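Local coordinates for protein enolase from the environmental genome shotgun sequencing of the Sargasso Sea (PDB 2QGY) that is of unknown function but probably works as a magnesium-dependent member of the enolase superfamily, whose substrate and reaction have not been established, at residues A[41-44]-A[45-49]; A[79-82]-A[83-86]; A[87-90]-A[91-95]; A[237-240]-A[241-245]. One frame throughout, in Å; residues are numbered along the deposited sequence.

Contact 1 of 4, residues A[41-44]-A[45-49]; sequences ITTE and DGIEG
Thr43 and Ile47 close a tight beta hairpin between strands 37-43 and 48-53. The backbone bonds form a ladder. Ile41 and Gly49 are an antiparallel hydrogen-bonded pair, with Ile41 N to Gly49 O at 2.9 Å and Gly49 N to Ile41 O at 2.8 Å. Thr42 and Glu48 form the non-hydrogen-bonded pair that follows. Thr43 N then gives to Ile47 O at 2.8 Å, while Thr43 O takes Gly46 N at 2.9 Å. This split is the mark of a type I turn, Thr43 to Gly46, joined to a G1 beta bulge. Gly46 has the positive phi (91°) of that bulge, which would press a CB against the preceding carbonyl.

Side-chain bonding centres on the Thr43 hydroxyl. A chi1 of 71° sets OG1 between the backbone N and the carbonyl carbon, facing the turn. There OG1 accepts from Ile47 N at 3.2 Å and, weakly, from Asp45 N at 3.3 Å. Ile47 CB lies beside the hydroxyl, 3.7 Å from Thr43 OG1.

Apolar packing is light. Thr42 CG2 lies 4.0 Å from Gly46 CA. Thr43 and Ile47 also touch Ile115 of helix 99-120, and Ile41 packs on Leu13 and Leu16 of strand 13-21.

One salt bridge leaves the hairpin end, from the Glu48 carboxylate to Lys40.

Thr43 O is taken by Gly46 N, and Ile47 N finds its acceptor in Thr43 OG1. One hydroxyl at the end of the first strand thus binds the backbone of the turn and of the residue just before the second strand. The turn does not rely on its acidic side chains for these bonds.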
ATOM      1  N   ILE A  41      11.471  21.225  -1.221  1.00 18.18           N
ATOM      2  CA  ILE A  41      10.474  21.944  -2.020  1.00 18.94           C
ATOM      3  C   ILE A  41      10.750  23.423  -1.772  1.00 20.04           C
ATOM      4  O   ILE A  41      10.985  23.817  -0.632  1.00 19.19           O
ATOM      5  CB  ILE A  41       9.044  21.581  -1.555  1.00 19.73           C
ATOM      6  CG1 ILE A  41       8.678  20.149  -2.022  1.00 19.67           C
ATOM      7  CG2 ILE A  41       8.023  22.611  -2.054  1.00 20.95           C
ATOM      8  CD1 ILE A  41       7.272  19.693  -1.659  1.00 19.49           C
ATOM      9  N   THR A  42      10.747  24.221  -2.844  1.00 21.15           N
ATOM     10  CA  THR A  42      10.868  25.686  -2.743  1.00 22.18           C
ATOM     11  C   THR A  42       9.562  26.313  -3.235  1.00 21.77           C
ATOM     12  O   THR A  42       9.055  25.952  -4.307  1.00 21.29           O
ATOM     13  CB  THR A  42      12.036  26.229  -3.617  1.00 22.70           C
ATOM     14  OG1 THR A  42      13.220  25.466  -3.355  1.00 23.24           O
ATOM     15  CG2 THR A  42      12.319  27.736  -3.282  1.00 22.29           C
ATOM     16  N   THR A  43       8.993  27.206  -2.436  1.00 22.58           N
ATOM     17  CA  THR A  43       7.779  27.872  -2.875  1.00 23.79           C
ATOM     18  C   THR A  43       8.133  29.024  -3.813  1.00 25.70           C
ATOM     19  O   THR A  43       9.294  29.421  -3.920  1.00 25.01           O
ATOM     20  CB  THR A  43       6.976  28.463  -1.703  1.00 24.07           C
ATOM     21  OG1 THR A  43       7.676  29.593  -1.162  1.00 23.80           O
ATOM     22  CG2 THR A  43       6.735  27.407  -0.604  1.00 23.88           C
ATOM     23  N   GLU A  44       7.103  29.589  -4.433  1.00 27.09           N
ATOM     24  CA  GLU A  44       7.239  30.756  -5.309  1.00 28.66           C
ATOM     25  C   GLU A  44       7.826  31.968  -4.560  1.00 28.91           C
ATOM     26  O   GLU A  44       8.539  32.796  -5.147  1.00 29.59           O
ATOM     27  CB  GLU A  44       5.869  31.097  -5.881  1.00 29.29           C
ATOM     28  CG  GLU A  44       5.909  31.904  -7.138  1.00 34.41           C
ATOM     29  CD  GLU A  44       4.582  31.890  -7.860  1.00 40.14           C
ATOM     30  OE1 GLU A  44       3.579  32.406  -7.293  1.00 42.27           O
ATOM     31  OE2 GLU A  44       4.553  31.357  -8.992  1.00 41.49           O
ATOM     32  N   ASP A  45       7.542  32.067  -3.269  1.00 28.78           N
ATOM     33  CA  ASP A  45       8.091  33.142  -2.440  1.00 29.27           C
ATOM     34  C   ASP A  45       9.489  32.857  -1.881  1.00 28.30           C
ATOM     35  O   ASP A  45      10.060  33.668  -1.152  1.00 27.95           O
ATOM     36  CB  ASP A  45       7.103  33.505  -1.330  1.00 30.62           C
ATOM     37  CG  ASP A  45       5.783  34.048  -1.879  1.00 33.32           C
ATOM     38  OD1 ASP A  45       5.780  34.643  -2.976  1.00 36.76           O
ATOM     39  OD2 ASP A  45       4.739  33.876  -1.208  1.00 39.26           O
ATOM     40  N   GLY A  46      10.046  31.700  -2.232  1.00 27.17           N
ATOM     41  CA  GLY A  46      11.438  31.390  -1.917  1.00 25.59           C
ATOM     42  C   GLY A  46      11.659  30.673  -0.599  1.00 25.37           C
ATOM     43  O   GLY A  46      12.790  30.582  -0.118  1.00 25.31           O
ATOM     44  N   ILE A  47      10.579  30.185   0.003  1.00 23.80           N
ATOM     45  CA  ILE A  47      10.677  29.450   1.259  1.00 23.75           C
ATOM     46  C   ILE A  47      10.982  27.986   0.927  1.00 22.98           C
ATOM     47  O   ILE A  47      10.360  27.395   0.036  1.00 23.13           O
ATOM     48  CB  ILE A  47       9.367  29.569   2.110  1.00 23.56           C
ATOM     49  CG1 ILE A  47       8.912  31.047   2.213  1.00 24.93           C
ATOM     50  CG2 ILE A  47       9.556  28.925   3.490  1.00 23.60           C
ATOM     51  CD1 ILE A  47       9.901  31.944   2.982  1.00 26.71           C
ATOM     52  N   GLU A  48      11.943  27.425   1.650  1.00 22.80           N
ATOM     53  CA  GLU A  48      12.408  26.061   1.441  1.00 23.24           C
ATOM     54  C   GLU A  48      11.844  25.156   2.517  1.00 21.14           C
ATOM     55  O   GLU A  48      11.857  25.504   3.708  1.00 21.05           O
ATOM     56  CB  GLU A  48      13.935  25.999   1.520  1.00 24.05           C
ATOM     57  CG  GLU A  48      14.658  26.740   0.425  1.00 26.56           C
ATOM     58  CD  GLU A  48      16.166  26.475   0.438  1.00 27.86           C
ATOM     59  OE1 GLU A  48      16.729  26.208   1.524  1.00 35.02           O
ATOM     60  OE2 GLU A  48      16.796  26.548  -0.640  1.00 34.73           O
ATOM     61  N   GLY A  49      11.340  24.001   2.100  1.00 19.26           N
ATOM     62  CA  GLY A  49      10.890  23.001   3.079  1.00 18.25           C
ATOM     63  C   GLY A  49      11.503  21.648   2.791  1.00 17.05           C
ATOM     64  O   GLY A  49      11.540  21.212   1.643  1.00 16.57           O
TER

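Contact 2 of 4, residues A[79-82]-A[83-86]; sequences NLSI and KSFY
Ser81 and Ser84 hold each other in a capping box at the start of helix 82-93. Ser81 is the N-cap. Its chi1 of 68° puts OG between the backbone N and the carbonyl carbon, placed to meet Ser84 N. OG accepts from Ser84 N at 3.0 Å, a nearly straight bond (167°). Ser84 takes the same torsion, and its OG bends back over the helix start to accept from Ser81 N at 2.9 Å. The two hydroxyl oxygens therefore serve two backbone N-H groups in opposite directions.

Leu80 comes in alongside. Its CD1 branch rests 3.8 Å from Ser84 OG and 4.1 Å from Phe85 CB. Residues just before the cap and four after it that meet in this way form a hydrophobic staple. Leu80 CD1 meets the backbone N and CB of Phe85, not its ring. The extended Phe85 chi1 (169°) takes the ring off toward Ile108 and Leu112 of helix 99-120.

The ordinary helical bonds begin here, with Phe85 N to Ser81 O at 2.8 Å and Tyr86 N to Ile82 O at 2.9 Å. The Tyr86 ring leads away from the cap. Its OH bonds to Asp284 of helix 282-294, which links this helix to the barrel domain.

Chemically, the box supplies acceptors for N-H groups at a helix start, where the helix itself has none to give. The paired caps and the leucine contact are consistent with a well-defined helix start.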
ATOM      1  N   ASN A  79      -3.437  28.898  -3.761  1.00 36.58           N
ATOM      2  CA  ASN A  79      -3.699  29.093  -2.342  1.00 36.07           C
ATOM      3  C   ASN A  79      -3.408  27.829  -1.527  1.00 34.25           C
ATOM      4  O   ASN A  79      -4.136  27.495  -0.606  1.00 34.52           O
ATOM      5  CB  ASN A  79      -5.141  29.573  -2.137  1.00 36.73           C
ATOM      6  CG  ASN A  79      -6.123  28.948  -3.133  1.00 39.68           C
ATOM      7  OD1 ASN A  79      -6.007  27.763  -3.492  1.00 41.65           O
ATOM      8  ND2 ASN A  79      -7.101  29.752  -3.590  1.00 39.53           N
ATOM      9  N   LEU A  80      -2.331  27.139  -1.882  1.00 32.31           N
ATOM     10  CA  LEU A  80      -1.949  25.875  -1.227  1.00 29.85           C
ATOM     11  C   LEU A  80      -1.667  26.024   0.274  1.00 29.05           C
ATOM     12  O   LEU A  80      -1.042  26.991   0.717  1.00 28.49           O
ATOM     13  CB  LEU A  80      -0.734  25.265  -1.934  1.00 29.17           C
ATOM     14  CG  LEU A  80      -0.298  23.845  -1.553  1.00 29.62           C
ATOM     15  CD1 LEU A  80      -1.365  22.808  -1.928  1.00 28.47           C
ATOM     16  CD2 LEU A  80       1.038  23.519  -2.227  1.00 29.42           C
ATOM     17  N   SER A  81      -2.143  25.049   1.044  1.00 27.43           N
ATOM     18  CA  SER A  81      -1.832  24.922   2.455  1.00 26.50           C
ATOM     19  C   SER A  81      -1.679  23.436   2.787  1.00 25.59           C
ATOM     20  O   SER A  81      -1.963  22.584   1.946  1.00 24.76           O
ATOM     21  CB  SER A  81      -2.954  25.523   3.297  1.00 26.77           C
ATOM     22  OG  SER A  81      -4.146  24.742   3.194  1.00 27.76           O
ATOM     23  N   ILE A  82      -1.219  23.144   4.002  1.00 24.65           N
ATOM     24  CA  ILE A  82      -1.138  21.752   4.488  1.00 23.42           C
ATOM     25  C   ILE A  82      -2.513  21.112   4.347  1.00 23.49           C
ATOM     26  O   ILE A  82      -2.643  20.023   3.781  1.00 23.04           O
ATOM     27  CB  ILE A  82      -0.667  21.675   5.941  1.00 22.62           C
ATOM     28  CG1 ILE A  82       0.770  22.172   6.061  1.00 22.32           C
ATOM     29  CG2 ILE A  82      -0.720  20.204   6.476  1.00 22.10           C
ATOM     30  CD1 ILE A  82       1.080  22.669   7.466  1.00 24.34           C
ATOM     31  N   LYS A  83      -3.538  21.821   4.817  1.00 23.43           N
ATOM     32  CA  LYS A  83      -4.929  21.350   4.724  1.00 24.00           C
ATOM     33  C   LYS A  83      -5.404  21.133   3.296  1.00 23.52           C
ATOM     34  O   LYS A  83      -5.981  20.086   3.005  1.00 23.13           O
ATOM     35  CB  LYS A  83      -5.889  22.295   5.454  1.00 24.83           C
ATOM     36  CG  LYS A  83      -7.338  21.808   5.457  1.00 29.37           C
ATOM     37  CD  LYS A  83      -8.146  22.442   6.583  1.00 35.20           C
ATOM     38  CE  LYS A  83      -9.655  22.296   6.338  1.00 38.09           C
ATOM     39  NZ  LYS A  83     -10.454  23.117   7.294  1.00 41.04           N
ATOM     40  N   SER A  84      -5.187  22.094   2.392  1.00 23.12           N
ATOM     41  CA  SER A  84      -5.686  21.889   1.038  1.00 22.59           C
ATOM     42  C   SER A  84      -4.876  20.790   0.337  1.00 21.96           C
ATOM     43  O   SER A  84      -5.411  20.052  -0.499  1.00 21.32           O
ATOM     44  CB  SER A  84      -5.761  23.196   0.209  1.00 24.03           C
ATOM     45  OG  SER A  84      -4.485  23.726  -0.049  1.00 24.04           O
ATOM     46  N   PHE A  85      -3.595  20.679   0.682  1.00 21.77           N
ATOM     47  CA  PHE A  85      -2.781  19.556   0.198  1.00 20.52           C
ATOM     48  C   PHE A  85      -3.423  18.227   0.649  1.00 20.30           C
ATOM     49  O   PHE A  85      -3.669  17.338  -0.163  1.00 20.52           O
ATOM     50  CB  PHE A  85      -1.346  19.628   0.728  1.00 21.42           C
ATOM     51  CG  PHE A  85      -0.556  18.360   0.474  1.00 20.53           C
ATOM     52  CD1 PHE A  85      -0.169  18.021  -0.825  1.00 21.58           C
ATOM     53  CD2 PHE A  85      -0.227  17.500   1.513  1.00 22.95           C
ATOM     54  CE1 PHE A  85       0.542  16.840  -1.090  1.00 22.47           C
ATOM     55  CE2 PHE A  85       0.497  16.319   1.242  1.00 19.47           C
ATOM     56  CZ  PHE A  85       0.873  16.001  -0.048  1.00 21.20           C
ATOM     57  N   TYR A  86      -3.709  18.133   1.933  1.00 19.59           N
ATOM     58  CA  TYR A  86      -4.254  16.887   2.528  1.00 19.91           C
ATOM     59  C   TYR A  86      -5.555  16.513   1.840  1.00 20.03           C
ATOM     60  O   TYR A  86      -5.757  15.358   1.411  1.00 19.42           O
ATOM     61  CB  TYR A  86      -4.509  17.091   4.018  1.00 19.78           C
ATOM     62  CG  TYR A  86      -5.041  15.863   4.736  1.00 20.71           C
ATOM     63  CD1 TYR A  86      -4.167  14.963   5.360  1.00 20.48           C
ATOM     64  CD2 TYR A  86      -6.419  15.596   4.797  1.00 22.12           C
ATOM     65  CE1 TYR A  86      -4.646  13.838   6.021  1.00 19.97           C
ATOM     66  CE2 TYR A  86      -6.901  14.445   5.485  1.00 22.55           C
ATOM     67  CZ  TYR A  86      -6.000  13.598   6.095  1.00 21.84           C
ATOM     68  OH  TYR A  86      -6.438  12.470   6.783  1.00 20.43           O
TER

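Contact 3 of 4, residues A[87-90]-A[91-95]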
ATOM      1  N   ASN A  87      -6.427  17.512   1.684  1.00 20.08           N
ATOM      2  CA  ASN A  87      -7.701  17.323   0.986  1.00 21.40           C
ATOM      3  C   ASN A  87      -7.559  16.896  -0.466  1.00 20.97           C
ATOM      4  O   ASN A  87      -8.324  16.044  -0.962  1.00 22.02           O
ATOM      5  CB  ASN A  87      -8.585  18.588   1.120  1.00 21.10           C
ATOM      6  CG  ASN A  87      -9.055  18.807   2.538  1.00 23.57           C
ATOM      7  OD1 ASN A  87      -9.090  17.867   3.346  1.00 25.79           O
ATOM      8  ND2 ASN A  87      -9.451  20.041   2.857  1.00 23.55           N
ATOM      9  N   LYS A  88      -6.579  17.468  -1.159  1.00 21.22           N
ATOM     10  CA  LYS A  88      -6.327  17.117  -2.546  1.00 21.63           C
ATOM     11  C   LYS A  88      -5.837  15.670  -2.654  1.00 20.95           C
ATOM     12  O   LYS A  88      -6.263  14.935  -3.537  1.00 20.42           O
ATOM     13  CB  LYS A  88      -5.282  18.053  -3.134  1.00 21.88           C
ATOM     14  CG  LYS A  88      -4.784  17.684  -4.531  1.00 26.76           C
ATOM     15  CD  LYS A  88      -5.810  18.019  -5.601  1.00 32.68           C
ATOM     16  CE  LYS A  88      -5.204  17.842  -6.986  1.00 36.51           C
ATOM     17  NZ  LYS A  88      -6.007  18.543  -8.036  1.00 39.59           N
ATOM     18  N   ILE A  89      -4.906  15.296  -1.781  1.00 20.21           N
ATOM     19  CA  ILE A  89      -4.452  13.899  -1.705  1.00 20.05           C
ATOM     20  C   ILE A  89      -5.635  12.941  -1.501  1.00 21.65           C
ATOM     21  O   ILE A  89      -5.744  11.933  -2.203  1.00 21.11           O
ATOM     22  CB  ILE A  89      -3.361  13.679  -0.588  1.00 20.22           C
ATOM     23  CG1 ILE A  89      -2.045  14.341  -0.985  1.00 19.44           C
ATOM     24  CG2 ILE A  89      -3.113  12.147  -0.314  1.00 19.25           C
ATOM     25  CD1 ILE A  89      -1.511  13.929  -2.391  1.00 21.08           C
ATOM     26  N   SER A  90      -6.494  13.251  -0.533  1.00 22.27           N
ATOM     27  CA  SER A  90      -7.661  12.437  -0.265  1.00 24.25           C
ATOM     28  C   SER A  90      -8.501  12.272  -1.535  1.00 24.39           C
ATOM     29  O   SER A  90      -8.910  11.155  -1.856  1.00 24.59           O
ATOM     30  CB  SER A  90      -8.513  13.024   0.856  1.00 24.43           C
ATOM     31  OG  SER A  90      -7.756  13.161   2.053  1.00 31.05           O
ATOM     32  N   LEU A  91      -8.723  13.367  -2.264  1.00 24.23           N
ATOM     33  CA  LEU A  91      -9.528  13.339  -3.500  1.00 25.43           C
ATOM     34  C   LEU A  91      -8.898  12.472  -4.602  1.00 24.96           C
ATOM     35  O   LEU A  91      -9.540  11.574  -5.139  1.00 24.83           O
ATOM     36  CB  LEU A  91      -9.791  14.761  -4.019  1.00 24.96           C
ATOM     37  CG  LEU A  91     -10.339  14.882  -5.455  1.00 28.98           C
ATOM     38  CD1 LEU A  91     -11.808  14.449  -5.557  1.00 30.45           C
ATOM     39  CD2 LEU A  91     -10.147  16.315  -6.030  1.00 26.57           C
ATOM     40  N   LEU A  92      -7.627  12.720  -4.910  1.00 24.78           N
ATOM     41  CA  LEU A  92      -6.981  12.014  -5.998  1.00 25.02           C
ATOM     42  C   LEU A  92      -6.674  10.541  -5.706  1.00 25.02           C
ATOM     43  O   LEU A  92      -6.729   9.698  -6.622  1.00 25.86           O
ATOM     44  CB  LEU A  92      -5.767  12.794  -6.505  1.00 25.21           C
ATOM     45  CG  LEU A  92      -4.491  12.920  -5.707  1.00 25.39           C
ATOM     46  CD1 LEU A  92      -3.618  11.696  -5.993  1.00 26.85           C
ATOM     47  CD2 LEU A  92      -3.778  14.175  -6.206  1.00 28.01           C
ATOM     48  N   SER A  93      -6.406  10.210  -4.444  1.00 24.22           N
ATOM     49  CA  SER A  93      -6.087   8.808  -4.104  1.00 23.77           C
ATOM     50  C   SER A  93      -7.308   7.899  -4.098  1.00 23.46           C
ATOM     51  O   SER A  93      -7.183   6.699  -4.325  1.00 21.82           O
ATOM     52  CB  SER A  93      -5.341   8.702  -2.777  1.00 24.14           C
ATOM     53  OG  SER A  93      -6.116   9.166  -1.699  1.00 25.31           O
ATOM     54  N   ASP A  94      -8.469   8.473  -3.769  1.00 23.84           N
ATOM     55  CA  ASP A  94      -9.760   7.756  -3.806  1.00 24.78           C
ATOM     56  C   ASP A  94      -9.667   6.407  -3.115  1.00 23.93           C
ATOM     57  O   ASP A  94     -10.019   5.386  -3.692  1.00 24.96           O
ATOM     58  CB  ASP A  94     -10.246   7.558  -5.245  1.00 26.12           C
ATOM     59  CG  ASP A  94     -11.672   6.967  -5.307  1.00 29.46           C
ATOM     60  OD1 ASP A  94     -12.456   7.165  -4.344  1.00 33.89           O
ATOM     61  OD2 ASP A  94     -11.995   6.290  -6.304  1.00 33.23           O
ATOM     62  N   GLY A  95      -9.156   6.411  -1.898  1.00 23.48           N
ATOM     63  CA  GLY A  95      -9.040   5.187  -1.103  1.00 23.05           C
ATOM     64  C   GLY A  95      -7.994   4.168  -1.528  1.00 22.20           C
ATOM     65  O   GLY A  95      -7.926   3.089  -0.955  1.00 21.49           O
TER
HETATM   66  O   HOH W   1      -8.739   8.693  -0.346  1.00 32.67           O
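Lys88 and Leu92, one helical turn apart, cross at about a right angle. The Lys88 chain bends at chi2 (75°), and both CG and CE come within 4.0 Å of Leu92 CD2. The methyl thus sits against the aliphatic part of the lysine, whose NZ goes on to a salt bridge with Glu73. Leu92 has CG between the backbone N and the carbonyl carbon. This brings CG to 3.5 Å from Lys88 O, over the carbonyl that its own N-H uses. Ile89 CD1 also approaches the same methyl, Leu92 CD2, at 4.4 Å.

All this lies on the last turns of helix 82-93, in the N-terminal capping domain of the enolase superfamily. Leu92 and Ser93 also pack on Phe58 and Arg59 of the second subunit, and Ile89 packs on Phe101 and Leu70.

Ser93 points back along the helix. Its OG gives to Ile89 O at 2.8 Å, tilted 34° from the carbonyl plane, and Ser93 N binds the same oxygen at 2.9 Å. The helix ends at Ser93. Asp94, with positive phi, is the first residue beyond it, and its N bonds Ser90 O only weakly. A water takes Gly95 N at 2.8 Å and gives to Ser90 O at 2.9 Å.

Contact 4 of 4, residues A[237-240]-A[241-245]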
ATOM      1  N   LEU A 237      -3.360 -10.499  16.716  1.00 21.97           N
ATOM      2  CA  LEU A 237      -2.824  -9.471  17.623  1.00 22.19           C
ATOM      3  C   LEU A 237      -3.610  -9.472  18.928  1.00 22.91           C
ATOM      4  O   LEU A 237      -3.038  -9.418  20.039  1.00 23.02           O
ATOM      5  CB  LEU A 237      -2.902  -8.067  17.002  1.00 22.85           C
ATOM      6  CG  LEU A 237      -1.821  -7.560  16.059  1.00 22.46           C
ATOM      7  CD1 LEU A 237      -2.349  -6.277  15.389  1.00 21.76           C
ATOM      8  CD2 LEU A 237      -0.540  -7.284  16.822  1.00 23.48           C
ATOM      9  N   THR A 238      -4.930  -9.493  18.806  1.00 22.68           N
ATOM     10  CA  THR A 238      -5.767  -9.496  19.997  1.00 23.61           C
ATOM     11  C   THR A 238      -5.477 -10.757  20.809  1.00 23.62           C
ATOM     12  O   THR A 238      -5.330 -10.690  22.015  1.00 24.09           O
ATOM     13  CB  THR A 238      -7.262  -9.343  19.676  1.00 23.11           C
ATOM     14  OG1 THR A 238      -7.742 -10.527  19.011  1.00 28.38           O
ATOM     15  CG2 THR A 238      -7.517  -8.073  18.803  1.00 22.84           C
ATOM     16  N   GLU A 239      -5.362 -11.890  20.139  1.00 24.97           N
ATOM     17  CA  GLU A 239      -5.084 -13.150  20.831  1.00 26.81           C
ATOM     18  C   GLU A 239      -3.771 -13.070  21.652  1.00 26.61           C
ATOM     19  O   GLU A 239      -3.733 -13.457  22.826  1.00 26.49           O
ATOM     20  CB  GLU A 239      -5.045 -14.288  19.832  1.00 27.17           C
ATOM     21  CG  GLU A 239      -4.465 -15.567  20.397  1.00 32.04           C
ATOM     22  CD  GLU A 239      -4.621 -16.715  19.449  1.00 35.82           C
ATOM     23  OE1 GLU A 239      -5.535 -16.638  18.589  1.00 39.88           O
ATOM     24  OE2 GLU A 239      -3.852 -17.695  19.586  1.00 38.59           O
ATOM     25  N   ILE A 240      -2.715 -12.549  21.040  1.00 25.28           N
ATOM     26  CA  ILE A 240      -1.432 -12.350  21.736  1.00 25.30           C
ATOM     27  C   ILE A 240      -1.540 -11.399  22.898  1.00 25.44           C
ATOM     28  O   ILE A 240      -1.060 -11.701  24.005  1.00 25.64           O
ATOM     29  CB  ILE A 240      -0.309 -11.821  20.789  1.00 25.36           C
ATOM     30  CG1 ILE A 240       0.117 -12.908  19.794  1.00 24.56           C
ATOM     31  CG2 ILE A 240       0.901 -11.295  21.623  1.00 26.43           C
ATOM     32  CD1 ILE A 240       0.963 -14.039  20.368  1.00 26.57           C
ATOM     33  N   LYS A 241      -2.145 -10.240  22.664  1.00 24.77           N
ATOM     34  CA  LYS A 241      -2.255  -9.230  23.719  1.00 26.20           C
ATOM     35  C   LYS A 241      -3.026  -9.796  24.906  1.00 27.04           C
ATOM     36  O   LYS A 241      -2.702  -9.486  26.059  1.00 28.66           O
ATOM     37  CB  LYS A 241      -2.938  -7.966  23.191  1.00 25.96           C
ATOM     38  CG  LYS A 241      -3.293  -6.958  24.254  1.00 26.93           C
ATOM     39  CD  LYS A 241      -3.703  -5.635  23.648  1.00 23.62           C
ATOM     40  CE  LYS A 241      -4.646  -4.850  24.565  1.00 25.91           C
ATOM     41  NZ  LYS A 241      -4.118  -4.514  25.893  1.00 28.76           N
ATOM     42  N   ASN A 242      -4.009 -10.644  24.618  1.00 27.25           N
ATOM     43  CA  ASN A 242      -4.892 -11.217  25.647  1.00 27.94           C
ATOM     44  C   ASN A 242      -4.247 -12.362  26.423  1.00 27.86           C
ATOM     45  O   ASN A 242      -4.673 -12.673  27.547  1.00 28.49           O
ATOM     46  CB  ASN A 242      -6.215 -11.707  25.026  1.00 28.13           C
ATOM     47  CG  ASN A 242      -7.083 -10.554  24.443  1.00 31.06           C
ATOM     48  OD1 ASN A 242      -6.880  -9.366  24.747  1.00 35.08           O
ATOM     49  ND2 ASN A 242      -8.053 -10.918  23.608  1.00 31.07           N
ATOM     50  N   THR A 243      -3.238 -12.977  25.829  1.00 26.87           N
ATOM     51  CA  THR A 243      -2.588 -14.166  26.370  1.00 27.09           C
ATOM     52  C   THR A 243      -1.443 -13.800  27.284  1.00 27.66           C
ATOM     53  O   THR A 243      -1.210 -14.478  28.292  1.00 27.63           O
ATOM     54  CB  THR A 243      -2.137 -15.102  25.238  1.00 26.51           C
ATOM     55  OG1 THR A 243      -3.283 -15.444  24.457  1.00 26.91           O
ATOM     56  CG2 THR A 243      -1.488 -16.415  25.771  1.00 26.79           C
ATOM     57  N   PHE A 244      -0.752 -12.704  26.964  1.00 26.97           N
ATOM     58  CA  PHE A 244       0.459 -12.336  27.699  1.00 28.04           C
ATOM     59  C   PHE A 244       0.324 -10.990  28.408  1.00 28.40           C
ATOM     60  O   PHE A 244      -0.450 -10.134  27.987  1.00 30.20           O
ATOM     61  CB  PHE A 244       1.660 -12.359  26.742  1.00 27.15           C
ATOM     62  CG  PHE A 244       1.913 -13.703  26.123  1.00 26.63           C
ATOM     63  CD1 PHE A 244       2.594 -14.693  26.832  1.00 26.43           C
ATOM     64  CD2 PHE A 244       1.448 -14.002  24.846  1.00 25.91           C
ATOM     65  CE1 PHE A 244       2.834 -15.957  26.261  1.00 26.14           C
ATOM     66  CE2 PHE A 244       1.679 -15.248  24.276  1.00 26.25           C
ATOM     67  CZ  PHE A 244       2.372 -16.241  24.996  1.00 26.57           C
ATOM     68  N   ASN A 245       1.074 -10.799  29.481  1.00 28.38           N
ATOM     69  CA  ASN A 245       0.998  -9.570  30.264  1.00 28.83           C
ATOM     70  C   ASN A 245       2.176  -8.660  29.899  1.00 27.44           C
ATOM     71  O   ASN A 245       2.935  -8.198  30.766  1.00 28.09           O
ATOM     72  CB  ASN A 245       1.030  -9.904  31.759  1.00 29.71           C
ATOM     73  CG  ASN A 245       0.736  -8.697  32.641  1.00 32.94           C
ATOM     74  OD1 ASN A 245       0.045  -7.755  32.226  1.00 38.48           O
ATOM     75  ND2 ASN A 245       1.278  -8.714  33.862  1.00 37.03           N
TER
HETATM   76  O   HOH W   2      -3.011 -18.141  22.898  1.00 48.00           O
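Thr243 turns its hydroxyl back onto Glu239 at the C-terminal end of helix 234-243. This helix belongs to the beta-alpha-beta unit of strands 224-226 and 248-250 in the TIM-type barrel. Thr243 OG1 gives to Glu239 O at 2.6 Å, 33° off the carbonyl plane. Thr243 N reaches that oxygen only weakly. A water gives to Thr243 OG1 at 3.1 Å and, weakly, to Glu239 OE2, so the hydroxyl both donates and accepts. The main charge partner of Glu239 is Lys211.

Ile240 O is gripped by two donors. Phe244 N comes nearly end-on to the carbonyl at 3.1 Å. Thr243 N, at the same distance, stands above the carbonyl plane, as where a helix tightens at its end. Earlier in the turn, Leu237 O takes Lys241 N and Thr238 O takes Asn242 N, each at 2.9 Å. The Lys241 ammonium is paired with Asp270, and the Thr238 hydroxyl with Ser235 O.

Leu237 and Ile240 face the barrel and pack on Val248. The Phe244 ring lies beside Ile240, with CE2 4.2 Å from Ile240 CD1 and Thr243 CG2 3.7 Å above one ring face, toward the rim.

The contacts come in series along the chain. Contact 1 is the hairpin of strands 37-43 and 48-53 in the four-stranded antiparallel sheet. Contacts 2 and 3 share helix 82-93, one at its start and one at its end, with centres about 12 Å apart. The centres of contacts 1 and 2 are about 14 Å apart. Contact 4 is on helix 234-243; its centre lies about 48 Å from that of contact 1. The magnesium ion held by Asp200, Glu226 and Glu252 lies about 12 Å from the Leu237 side chain. Three contacts thus shape the capping domain, contact 3 also meeting the second subunit. The fourth belongs to the barrel that carries the metal, as in other enolase-superfamily members.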